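Formylmethanofuran--tetrahydromethanopterin formyltransferase (Methanosarcina barkeri, PDB 1M5S) probably catalyses the reversible transfer of a formyl group from formylmethanofuran to tetrahydromethanopterin, an early step of methanogenesis from carbon dioxide. Local coordinates at residues R58-P62 with S63-D67; D115-G118 with F119-F123; T235-P238 with A239-A243. One frame throughout, in Å; residues are numbered along the deposited sequence.

Interaction 1: residues R58-P62 with S63-D67; sequences RLASP and SETPD
Arg-58 and Glu-64 meet end-on at the close-packed side of this turn: NH1 gives a hydrogen to OE2 of Glu-64 at 2.6 Å, and NH2 gives one to OE1 of Glu-64 at 2.8 Å. Both oxygens are taken on their syn sides, near the guanidinium plane, although the two flat groups are twisted 34° apart. The anti lone pair of Glu-64 OE2 receives a further bond from Ser-61 N at 2.9 Å, so two donors grip that oxygen and hold the carboxylate's rotation; they would also be expected to favour its ionised form. With CG lodged between backbone N and carbonyl carbon (chi1 80°) and the chain extended beyond it, Glu-64 reaches back along the chain to Arg-58 and to the N-H of Ser-61. This is the start of the connection between the antiparallel strands 53-60 and 71-78, where Ser-61 O accepts from Glu-64 N (3.1 Å), the donor lying above the carbonyl plane. Ala-60 CB touches Thr-65 CG2 at 3.7 Å on the buried flank, where both side chains also pack on Leu-24 of strand 12-26; Thr-65 OG1 bonds to Arg-69 O. The outer side is looser and polar. Ser-61 OG accepts from Ser-63 N at 3.1 Å and from Ser-63 OG, and is also bonded to Glu-189 of the second subunit. Farther round, a water donates to both Pro-62 O and Thr-65 O, linking the two carbonyls.

Interaction 2: residues D115-G118 with F119-F123; sequences DNVG and FKLKF. Unlike the reference sequence in segment 115-118: Asp-115 (reference Phe).
Asn-116, at the N-cap position of helix 117-122, faces both Phe-119 and Lys-120 in the first turn. Its CG lies between backbone N and carbonyl carbon (chi1 70°), a torsion that carries the amide forward to these two residues; the side chain makes no capping bond. ND2 comes within 3.5 Å of Phe-119 CD1, the amide and ring planes being only 11° apart and the side chains pointing the same way. OD1, on the other branch, lies 3.4 Å from CD of Lys-120, whose aliphatic chain crosses the Asn-116 side chain at about a right angle. The main-chain O of Asn-116 accepts from Lys-120 N at 3.1 Å. One residue on, Val-117 O accepts from Leu-121 N at 2.8 Å, and the side chains of this pair run side by side, CG1 of Val-117 touching CD1 of Leu-121 at 3.9 Å. They form the buried side of the helix, Val-117 packing on Ile-155 of strand 147-170 and Leu-121 on Ile-92 of helix 81-95. Gly-118 closes the sequence with its O, which takes a bond from Lys-122 N at 3.2 Å, tilted from the carbonyl plane. Successive i to i+4 backbone bonds thus define the short helix, while the Asn-116 amide, set beside a phenylalanine ring and against a lysine's methylenes, contributes packing here and not a cap.

Interaction 3: residues T235-P238 with A239-A243; sequences TEIP and ADVNA
Pro-238 and Val-241 are joined by the one backbone hydrogen bond of this contact, from Val-241 N to Pro-238 O at 3.2 Å, which closes a type I beta turn with Ala-239 and Asp-240 at its corner. The donor stands well above the carbonyl plane, with a C=O...N angle of 111°. Each methyl of Val-241 has an apolar partner. The proline ring and the valine lie alongside each other, CD of Pro-238 at 3.9 Å from CG2 of Val-241. The other branch, CG1 of Val-241, set anti to its backbone N (chi1 167°), meets CG2 of Ile-237 at 3.9 Å, where the two side chains cross nearly at right angles. The carboxylate oxygen OD1 of Asp-240 adds a van der Waals contact, 3.3 Å from the ring carbon CB of Pro-238. Among polar groups, Thr-235 OG1 accepts from Ile-237 N before the turn, an ST turn. Lys-229 NZ donates to the carbonyls of Pro-238, Ala-239 and Val-241, gathering the loop round one ammonium group. Ile-237 and Val-241 both rest on Phe-169 of strand 147-170, Asp-240 and Val-241 touch Lys-275 of strand 274-278, and Asn-242 and Ala-243 form a classic beta bulge opposite Gly-170 as strand 243-251 begins.

Overall arrangement
All three are local contacts within single, unbroken stretches, in series along the chain, and none touches another. Interaction 1 is a surface turn dominated by charge and polar bonds. Interaction 2 is chiefly helix backbone bonding with one apolar pair, and interaction 3 one turn bond with two apolar pairs; both are partly buried, and none is fully core. The centres of interactions 1 and 2 are about 22 Å apart; that of interaction 3 is about 43 Å and 51 Å from theirs, across the chain's centre. Strand 147-170 is a common neighbour of interactions 2 and 3. Subunit contacts differ too: interaction 1 meets the second subunit, the other two the third.

Interaction 1: residues R58-P62 with S63-D67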
loop_
_atom_site.group_PDB
_atom_site.type_symbol
_atom_site.label_atom_id
_atom_site.label_comp_id
_atom_site.label_asym_id
_atom_site.label_seq_id
_atom_site.Cartn_x
_atom_site.Cartn_y
_atom_site.Cartn_z
ATOM N N ARG A 58 4.825 15.465 5.060
ATOM C CA ARG A 58 5.772 14.736 4.208
ATOM C C ARG A 58 6.531 13.693 5.029
ATOM O O ARG A 58 6.600 13.779 6.264
ATOM C CB ARG A 58 6.785 15.709 3.600
ATOM C CG ARG A 58 7.700 16.353 4.645
ATOM C CD ARG A 58 9.152 16.475 4.178
ATOM N NE ARG A 58 9.984 17.284 5.082
ATOM C CZ ARG A 58 11.207 16.925 5.495
ATOM N NH1 ARG A 58 11.759 15.771 5.097
ATOM N NH2 ARG A 58 11.967 17.661 6.319
ATOM N N LEU A 59 7.004 12.662 4.343
ATOM C CA LEU A 59 7.815 11.621 4.956
ATOM C C LEU A 59 9.172 12.170 5.367
ATOM O O LEU A 59 9.730 13.023 4.683
ATOM C CB LEU A 59 8.000 10.474 3.962
ATOM C CG LEU A 59 6.945 9.373 3.851
ATOM C CD1 LEU A 59 5.572 9.893 4.182
ATOM C CD2 LEU A 59 6.985 8.807 2.443
ATOM N N ALA A 60 9.692 11.672 6.486
ATOM C CA ALA A 60 11.028 12.023 6.946
ATOM C C ALA A 60 12.016 10.905 6.651
ATOM O O ALA A 60 11.778 9.748 7.000
ATOM C CB ALA A 60 11.003 12.305 8.426
ATOM N N SER A 61 13.123 11.265 6.010
ATOM C CA SER A 61 14.204 10.335 5.716
ATOM C C SER A 61 14.920 9.937 6.999
ATOM O O SER A 61 15.073 10.753 7.903
ATOM C CB SER A 61 15.202 10.991 4.753
ATOM O OG SER A 61 16.346 10.180 4.555
ATOM N N PRO A 62 15.440 8.695 7.060
ATOM C CA PRO A 62 16.308 8.284 8.168
ATOM C C PRO A 62 17.554 9.173 8.299
ATOM O O PRO A 62 18.153 9.269 9.372
ATOM C CB PRO A 62 16.674 6.843 7.813
ATOM C CG PRO A 62 15.583 6.391 6.930
ATOM C CD PRO A 62 15.218 7.585 6.118
ATOM N N SER A 63 17.920 9.841 7.208
ATOM C CA SER A 63 19.129 10.650 7.172
ATOM C C SER A 63 18.912 12.049 7.746
ATOM O O SER A 63 19.857 12.826 7.850
ATOM C CB SER A 63 19.654 10.747 5.736
ATOM O OG SER A 63 18.800 11.540 4.929
ATOM N N GLU A 64 17.694 12.339 8.197
ATOM C CA GLU A 64 17.380 13.674 8.694
ATOM C C GLU A 64 16.730 13.704 10.078
ATOM O O GLU A 64 16.549 14.773 10.650
ATOM C CB GLU A 64 16.492 14.410 7.686
ATOM C CG GLU A 64 15.023 14.022 7.742
ATOM C CD GLU A 64 14.184 14.752 6.721
ATOM O OE1 GLU A 64 14.142 15.995 6.771
ATOM O OE2 GLU A 64 13.559 14.085 5.869
ATOM N N THR A 65 16.347 12.542 10.599
ATOM C CA THR A 65 15.648 12.475 11.884
ATOM C C THR A 65 16.629 12.377 13.047
ATOM O O THR A 65 17.767 11.929 12.871
ATOM C CB THR A 65 14.698 11.264 11.953
ATOM O OG1 THR A 65 15.445 10.061 11.735
ATOM C CG2 THR A 65 13.592 11.392 10.912
ATOM N N PRO A 66 16.201 12.806 14.250
ATOM C CA PRO A 66 17.059 12.853 15.439
ATOM C C PRO A 66 17.617 11.478 15.799
ATOM O O PRO A 66 18.772 11.359 16.214
ATOM C CB PRO A 66 16.126 13.370 16.522
ATOM C CG PRO A 66 15.100 14.154 15.769
ATOM C CD PRO A 66 14.862 13.342 14.543
ATOM N N ASP A 67 16.823 10.437 15.555
ATOM C CA ASP A 67 17.200 9.070 15.904
ATOM C C ASP A 67 17.600 8.212 14.705
ATOM O O ASP A 67 17.798 7.004 14.838
ATOM C CB ASP A 67 16.057 8.390 16.681
ATOM C CG ASP A 67 14.777 8.267 15.875
ATOM O OD1 ASP A 67 14.739 8.716 14.708
ATOM O OD2 ASP A 67 13.793 7.727 16.427
HETATM O O HOH W 1 19.539 11.157 11.197
#

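Interaction 2: residues D115-G118 with F119-F123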
loop_
_atom_site.group_PDB
_atom_site.type_symbol
_atom_site.label_atom_id
_atom_site.label_comp_id
_atom_site.label_asym_id
_atom_site.label_seq_id
_atom_site.Cartn_x
_atom_site.Cartn_y
_atom_site.Cartn_z
ATOM N N ASP A 115 4.568 23.785 23.415
ATOM C CA ASP A 115 3.725 23.037 24.337
ATOM C C ASP A 115 4.546 21.870 24.892
ATOM O O ASP A 115 5.278 21.216 24.148
ATOM C CB ASP A 115 2.476 22.526 23.611
ATOM C CG ASP A 115 1.601 23.656 23.079
ATOM O OD1 ASP A 115 1.594 23.891 21.850
ATOM O OD2 ASP A 115 0.901 24.303 23.886
ATOM N N ASN A 116 4.512 21.676 26.208
ATOM C CA ASN A 116 5.379 20.683 26.849
ATOM C C ASN A 116 4.759 19.284 26.870
ATOM O O ASN A 116 4.805 18.581 27.882
ATOM C CB ASN A 116 5.771 21.143 28.268
ATOM C CG ASN A 116 4.601 21.120 29.256
ATOM O OD1 ASN A 116 3.422 21.138 28.872
ATOM N ND2 ASN A 116 4.933 21.068 30.545
ATOM N N VAL A 117 4.318 18.843 25.694
ATOM C CA VAL A 117 3.613 17.575 25.515
ATOM C C VAL A 117 4.381 16.369 26.079
ATOM O O VAL A 117 3.810 15.547 26.790
ATOM C CB VAL A 117 3.313 17.341 24.011
ATOM C CG1 VAL A 117 2.462 16.092 23.819
ATOM C CG2 VAL A 117 2.607 18.559 23.435
ATOM N N GLY A 118 5.682 16.307 25.808
ATOM C CA GLY A 118 6.491 15.202 26.291
ATOM C C GLY A 118 6.564 15.131 27.807
ATOM O O GLY A 118 6.569 14.044 28.389
ATOM N N PHE A 119 6.671 16.291 28.449
ATOM C CA PHE A 119 6.655 16.367 29.906
ATOM C C PHE A 119 5.320 15.843 30.419
ATOM O O PHE A 119 5.275 15.067 31.368
ATOM C CB PHE A 119 6.869 17.819 30.366
ATOM C CG PHE A 119 6.773 18.009 31.861
ATOM C CD1 PHE A 119 5.542 18.264 32.465
ATOM C CD2 PHE A 119 7.902 17.894 32.667
ATOM C CE1 PHE A 119 5.433 18.393 33.852
ATOM C CE2 PHE A 119 7.807 18.022 34.057
ATOM C CZ PHE A 119 6.568 18.270 34.648
ATOM N N LYS A 120 4.240 16.212 29.740
ATOM C CA LYS A 120 2.903 15.853 30.184
ATOM C C LYS A 120 2.608 14.376 29.966
ATOM O O LYS A 120 1.861 13.770 30.728
ATOM C CB LYS A 120 1.860 16.712 29.464
ATOM C CG LYS A 120 1.861 18.171 29.895
ATOM C CD LYS A 120 0.808 18.964 29.142
ATOM C CE LYS A 120 0.096 19.958 30.046
ATOM N NZ LYS A 120 -1.235 20.335 29.494
ATOM N N LEU A 121 3.220 13.793 28.941
ATOM C CA LEU A 121 2.985 12.388 28.604
ATOM C C LEU A 121 3.765 11.429 29.502
ATOM O O LEU A 121 3.299 10.319 29.770
ATOM C CB LEU A 121 3.346 12.126 27.130
ATOM C CG LEU A 121 2.399 12.677 26.059
ATOM C CD1 LEU A 121 2.926 12.336 24.679
ATOM C CD2 LEU A 121 1.005 12.102 26.254
ATOM N N LYS A 122 4.903 11.895 30.023
ATOM C CA LYS A 122 5.792 11.069 30.841
ATOM C C LYS A 122 5.095 10.532 32.088
ATOM O O LYS A 122 5.382 9.419 32.524
ATOM C CB LYS A 122 7.058 11.847 31.242
ATOM C CG LYS A 122 6.889 12.777 32.443
ATOM C CD LYS A 122 8.214 13.364 32.890
ATOM C CE LYS A 122 8.036 14.324 34.053
ATOM N NZ LYS A 122 7.294 13.724 35.197
ATOM N N PHE A 123 4.043 11.227 32.513
ATOM C CA PHE A 123 3.302 10.867 33.738
ATOM C C PHE A 123 2.617 9.504 33.599
ATOM O O PHE A 123 2.214 8.886 34.595
ATOM C CB PHE A 123 2.262 11.935 34.048
ATOM C CG PHE A 123 2.917 13.169 34.644
ATOM C CD1 PHE A 123 3.440 14.149 33.797
ATOM C CD2 PHE A 123 3.008 13.307 36.031
ATOM C CE1 PHE A 123 4.071 15.270 34.340
ATOM C CE2 PHE A 123 3.644 14.427 36.576
ATOM C CZ PHE A 123 4.176 15.408 35.729
#

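Interaction 3: residues T235-P238 with A239-A243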
loop_
_atom_site.group_PDB
_atom_site.type_symbol
_atom_site.label_atom_id
_atom_site.label_comp_id
_atom_site.label_asym_id
_atom_site.label_seq_id
_atom_site.Cartn_x
_atom_site.Cartn_y
_atom_site.Cartn_z
ATOM N N THR A 235 -24.975 28.618 -12.432
ATOM C CA THR A 235 -24.020 27.532 -12.287
ATOM C C THR A 235 -22.655 27.923 -12.839
ATOM O O THR A 235 -22.553 28.684 -13.802
ATOM C CB THR A 235 -24.529 26.252 -12.998
ATOM O OG1 THR A 235 -23.589 25.185 -12.812
ATOM C CG2 THR A 235 -24.757 26.503 -14.488
ATOM N N GLU A 236 -21.614 27.500 -12.131
ATOM C CA GLU A 236 -20.236 27.711 -12.553
ATOM C C GLU A 236 -19.700 26.521 -13.342
ATOM O O GLU A 236 -18.529 26.507 -13.722
ATOM C CB GLU A 236 -19.357 27.935 -11.327
ATOM C CG GLU A 236 -19.543 29.286 -10.668
ATOM C CD GLU A 236 -18.780 30.378 -11.386
ATOM O OE1 GLU A 236 -17.541 30.258 -11.511
ATOM O OE2 GLU A 236 -19.424 31.331 -11.871
ATOM N N ILE A 237 -20.557 25.524 -13.557
ATOM C CA ILE A 237 -20.182 24.251 -14.179
ATOM C C ILE A 237 -20.543 24.275 -15.664
ATOM O O ILE A 237 -21.724 24.334 -16.012
ATOM C CB ILE A 237 -20.926 23.049 -13.495
ATOM C CG1 ILE A 237 -20.652 23.038 -11.990
ATOM C CG2 ILE A 237 -20.491 21.724 -14.103
ATOM C CD1 ILE A 237 -19.186 23.152 -11.625
ATOM N N PRO A 238 -19.531 24.222 -16.554
ATOM C CA PRO A 238 -19.735 24.107 -18.005
ATOM C C PRO A 238 -20.447 22.820 -18.372
ATOM O O PRO A 238 -20.479 21.872 -17.581
ATOM C CB PRO A 238 -18.320 24.130 -18.570
ATOM C CG PRO A 238 -17.518 24.806 -17.534
ATOM C CD PRO A 238 -18.104 24.373 -16.230
ATOM N N ALA A 239 -20.989 22.770 -19.584
ATOM C CA ALA A 239 -21.723 21.592 -20.034
ATOM C C ALA A 239 -20.806 20.374 -20.163
ATOM O O ALA A 239 -21.237 19.236 -19.946
ATOM C CB ALA A 239 -22.411 21.880 -21.364
ATOM N N ASP A 240 -19.533 20.615 -20.471
ATOM C CA ASP A 240 -18.586 19.523 -20.682
ATOM C C ASP A 240 -17.832 19.098 -19.419
ATOM O O ASP A 240 -16.964 18.226 -19.483
ATOM C CB ASP A 240 -17.596 19.871 -21.806
ATOM C CG ASP A 240 -16.700 21.060 -21.472
ATOM O OD1 ASP A 240 -17.036 21.862 -20.573
ATOM O OD2 ASP A 240 -15.659 21.213 -22.145
ATOM N N VAL A 241 -18.209 19.671 -18.277
ATOM C CA VAL A 241 -17.682 19.255 -16.976
ATOM C C VAL A 241 -18.718 18.444 -16.198
ATOM O O VAL A 241 -19.862 18.877 -16.046
ATOM C CB VAL A 241 -17.267 20.472 -16.125
ATOM C CG1 VAL A 241 -17.017 20.053 -14.682
ATOM C CG2 VAL A 241 -16.031 21.118 -16.713
ATOM N N ASN A 242 -18.305 17.290 -15.672
ATOM C CA ASN A 242 -19.206 16.453 -14.881
ATOM C C ASN A 242 -18.802 16.275 -13.426
ATOM O O ASN A 242 -19.546 15.677 -12.651
ATOM C CB ASN A 242 -19.368 15.081 -15.527
ATOM C CG ASN A 242 -20.322 15.106 -16.684
ATOM O OD1 ASN A 242 -21.527 14.950 -16.505
ATOM N ND2 ASN A 242 -19.804 15.385 -17.873
ATOM N N ALA A 243 -17.657 16.834 -13.041
ATOM C CA ALA A 243 -17.180 16.695 -11.671
ATOM C C ALA A 243 -16.143 17.746 -11.312
ATOM O O ALA A 243 -15.337 18.159 -12.151
ATOM C CB ALA A 243 -16.605 15.291 -11.454
#